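PDB 4Q48: DNA helicase RecQ from Deinococcus radiodurans, which probably couples ATP hydrolysis to duplex DNA unwinding with 3'-5' translocation, the chain here being the catalytic core of helicase, zinc-binding and RQC domains. Local coordinates for residues 380-385 with 401-406. Numbering follows the deposited sequence.
Sequences TCRRQV and CDVCLN. With ZN (zinc ion), chain C.
Cys-381 lays its CB against the sulfur of Cys-404, CB to SG 3.7 Å, where both thiolates converge on the zinc ion of the RecQ zinc-binding domain. This is a four-cysteine site: Cys-381 stands at the start of helix 382-389, Cys-401 and Cys-404 form a CxxC pair at helix 402-405, and Cys-398 from the intervening loop completes it. Cysteine suits these places because its short side chain ligates metal and accepts backbone N-H groups. Cys-381 SG, anti to its nitrogen (chi1 -177°), caps its helix by accepting from Gln-384 N. Cys-401 does likewise for the second helix, its SG taking Cys-404 N at 3.3 Å while binding zinc at 2.3 Å; a weak bond from Arg-382 N reaches the same sulfur. These donors probably temper the negative charge of the thiolates.

Arg-382 is long enough to reach the second helix, bending at chi3 (92°) to bring NH1 to Asp-402 OD1 at 3.0 Å. The N-H...O bond of this salt bridge is nearly straight, with OD1 close to the guanidinium plane, but NH1 comes from the syn side tilted out of the carboxylate plane, the two planes 57° apart. Aspartate suits position Asp-402 because its two oxygens serve two partners, OD2 accepting from Val-216 N. Tyr-375 supplies a carbonyl for Arg-382 NH2 and a cation-pi partner. An alanine at Arg-382 would probably leave Asp-402 without its cationic mate and Val-403 less covered. Branched Val-403 offers a methyl to each neighbour: CG2 to Arg-382 CG, CG1 to the Thr-380 backbone, 3.3 Å from its C atom.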
ATOM      1  N   THR A 380     -19.441   0.808  -6.592  1.00 32.38           N
ATOM      2  CA  THR A 380     -19.767   0.003  -5.433  1.00 31.40           C
ATOM      3  C   THR A 380     -18.816   0.404  -4.326  1.00 28.91           C
ATOM      4  O   THR A 380     -17.812   1.048  -4.590  1.00 31.49           O
ATOM      5  CB  THR A 380     -19.639  -1.513  -5.757  1.00 37.26           C
ATOM      6  OG1 THR A 380     -18.337  -1.788  -6.335  1.00 32.41           O
ATOM      7  CG2 THR A 380     -20.703  -1.924  -6.767  1.00 27.27           C
ATOM      8  N   CYS A 381     -19.143   0.016  -3.101  1.00 31.26           N
ATOM      9  CA  CYS A 381     -18.369   0.307  -1.874  1.00 33.98           C
ATOM     10  C   CYS A 381     -16.923   0.759  -2.069  1.00 33.65           C
ATOM     11  O   CYS A 381     -16.127   0.022  -2.664  1.00 38.00           O
ATOM     12  CB  CYS A 381     -18.387  -0.936  -1.002  1.00 31.72           C
ATOM     13  SG  CYS A 381     -17.558  -0.801   0.599  1.00 37.33           S
ATOM     14  N   ARG A 382     -16.589   1.968  -1.611  1.00 32.82           N
ATOM     15  CA  ARG A 382     -15.218   2.480  -1.749  1.00 31.90           C
ATOM     16  C   ARG A 382     -14.218   1.648  -0.975  1.00 31.33           C
ATOM     17  O   ARG A 382     -13.098   1.468  -1.427  1.00 29.70           O
ATOM     18  CB  ARG A 382     -15.063   3.897  -1.223  1.00 33.08           C
ATOM     19  CG  ARG A 382     -16.103   4.851  -1.593  1.00 38.92           C
ATOM     20  CD  ARG A 382     -15.522   6.203  -1.442  1.00 35.49           C
ATOM     21  NE  ARG A 382     -14.987   6.540  -2.735  1.00 38.57           N
ATOM     22  CZ  ARG A 382     -15.714   7.116  -3.674  1.00 37.81           C
ATOM     23  NH1 ARG A 382     -16.977   7.446  -3.418  1.00 38.93           N
ATOM     24  NH2 ARG A 382     -15.171   7.377  -4.848  1.00 36.77           N
ATOM     25  N   ARG A 383     -14.619   1.201   0.216  1.00 28.61           N
ATOM     26  CA  ARG A 383     -13.713   0.523   1.131  1.00 27.32           C
ATOM     27  C   ARG A 383     -13.205  -0.761   0.478  1.00 31.32           C
ATOM     28  O   ARG A 383     -12.004  -0.986   0.428  1.00 30.79           O
ATOM     29  CB  ARG A 383     -14.403   0.216   2.469  1.00 31.79           C
ATOM     30  CG  ARG A 383     -13.445  -0.008   3.643  1.00 30.97           C
ATOM     31  CD  ARG A 383     -14.161  -0.327   4.929  1.00 28.91           C
ATOM     32  NE  ARG A 383     -14.959   0.790   5.404  1.00 33.55           N
ATOM     33  CZ  ARG A 383     -14.525   1.697   6.275  1.00 36.48           C
ATOM     34  NH1 ARG A 383     -13.296   1.592   6.759  1.00 36.05           N
ATOM     35  NH2 ARG A 383     -15.320   2.697   6.673  1.00 30.82           N
ATOM     36  N   GLN A 384     -14.119  -1.545  -0.099  1.00 32.58           N
ATOM     37  CA  GLN A 384     -13.745  -2.746  -0.833  1.00 30.54           C
ATOM     38  C   GLN A 384     -12.672  -2.451  -1.880  1.00 31.28           C
ATOM     39  O   GLN A 384     -11.678  -3.185  -1.966  1.00 37.43           O
ATOM     40  CB  GLN A 384     -14.952  -3.392  -1.506  1.00 27.38           C
ATOM     41  CG  GLN A 384     -15.793  -4.252  -0.580  1.00 32.32           C
ATOM     42  CD  GLN A 384     -17.062  -4.791  -1.236  1.00 43.32           C
ATOM     43  OE1 GLN A 384     -17.627  -4.185  -2.155  1.00 42.26           O
ATOM     44  NE2 GLN A 384     -17.532  -5.927  -0.742  1.00 49.47           N
ATOM     45  N   VAL A 385     -12.841  -1.385  -2.654  1.00 28.19           N
ATOM     46  CA  VAL A 385     -11.868  -1.059  -3.693  1.00 25.98           C
ATOM     47  C   VAL A 385     -10.523  -0.681  -3.102  1.00 29.72           C
ATOM     48  O   VAL A 385      -9.483  -1.087  -3.619  1.00 31.77           O
ATOM     49  CB  VAL A 385     -12.367   0.087  -4.596  1.00 28.72           C
ATOM     50  CG1 VAL A 385     -11.229   0.676  -5.444  1.00 27.27           C
ATOM     51  CG2 VAL A 385     -13.536  -0.372  -5.489  1.00 23.80           C
ATOM     52  N   CYS A 401     -19.294   3.959   4.032  1.00 31.79           N
ATOM     53  CA  CYS A 401     -18.656   4.828   3.054  1.00 34.35           C
ATOM     54  C   CYS A 401     -19.751   5.548   2.270  1.00 34.14           C
ATOM     55  O   CYS A 401     -20.920   5.132   2.307  1.00 31.95           O
ATOM     56  CB  CYS A 401     -17.725   4.035   2.131  1.00 32.68           C
ATOM     57  SG  CYS A 401     -18.562   3.032   0.940  1.00 36.95           S
ATOM     58  N   ASP A 402     -19.400   6.657   1.625  1.00 27.58           N
ATOM     59  CA  ASP A 402     -20.417   7.439   0.943  1.00 30.57           C
ATOM     60  C   ASP A 402     -21.087   6.672  -0.188  1.00 34.41           C
ATOM     61  O   ASP A 402     -22.266   6.866  -0.433  1.00 39.73           O
ATOM     62  CB  ASP A 402     -19.842   8.751   0.435  1.00 32.65           C
ATOM     63  CG  ASP A 402     -18.708   8.561  -0.530  1.00 37.78           C
ATOM     64  OD1 ASP A 402     -18.247   7.402  -0.722  1.00 39.05           O
ATOM     65  OD2 ASP A 402     -18.254   9.596  -1.068  1.00 36.70           O
ATOM     66  N   VAL A 403     -20.367   5.778  -0.853  1.00 33.27           N
ATOM     67  CA  VAL A 403     -20.986   4.956  -1.886  1.00 31.33           C
ATOM     68  C   VAL A 403     -22.030   4.008  -1.304  1.00 32.75           C
ATOM     69  O   VAL A 403     -23.142   3.906  -1.827  1.00 30.95           O
ATOM     70  CB  VAL A 403     -19.919   4.128  -2.642  1.00 34.01           C
ATOM     71  CG1 VAL A 403     -20.559   3.029  -3.486  1.00 26.01           C
ATOM     72  CG2 VAL A 403     -19.036   5.044  -3.480  1.00 33.88           C
ATOM     73  N   CYS A 404     -21.666   3.337  -0.206  1.00 34.00           N
ATOM     74  CA  CYS A 404     -22.558   2.414   0.500  1.00 29.22           C
ATOM     75  C   CYS A 404     -23.822   3.122   1.019  1.00 33.47           C
ATOM     76  O   CYS A 404     -24.935   2.609   0.880  1.00 28.62           O
ATOM     77  CB  CYS A 404     -21.820   1.750   1.665  1.00 31.34           C
ATOM     78  SG  CYS A 404     -21.057   0.216   1.298  1.00 36.85           S
ATOM     79  N   LEU A 405     -23.635   4.313   1.595  1.00 32.43           N
ATOM     80  CA  LEU A 405     -24.713   5.027   2.264  1.00 35.08           C
ATOM     81  C   LEU A 405     -25.568   5.831   1.282  1.00 36.25           C
ATOM     82  O   LEU A 405     -26.768   6.008   1.477  1.00 39.68           O
ATOM     83  CB  LEU A 405     -24.141   5.966   3.353  1.00 36.45           C
ATOM     84  CG  LEU A 405     -23.381   5.358   4.538  1.00 32.58           C
ATOM     85  CD1 LEU A 405     -22.611   6.417   5.358  1.00 26.22           C
ATOM     86  CD2 LEU A 405     -24.317   4.547   5.417  1.00 17.97           C
ATOM     87  N   ASN A 406     -24.962   6.287   0.201  1.00 38.48           N
ATOM     88  CA  ASN A 406     -25.701   7.051  -0.790  1.00 38.74           C
ATOM     89  C   ASN A 406     -25.367   6.520  -2.162  1.00 33.86           C
ATOM     90  O   ASN A 406     -24.608   7.137  -2.905  1.00 33.21           O
ATOM     91  CB  ASN A 406     -25.366   8.528  -0.648  1.00 39.51           C
ATOM     92  CG  ASN A 406     -25.446   8.976   0.806  1.00 49.90           C
ATOM     93  OD1 ASN A 406     -26.539   9.097   1.370  1.00 50.11           O
ATOM     94  ND2 ASN A 406     -24.279   9.166   1.438  1.00 46.75           N
TER
HETATM   95 ZN    ZN C 801     -18.796   0.873   1.721  1.00 35.00          ZN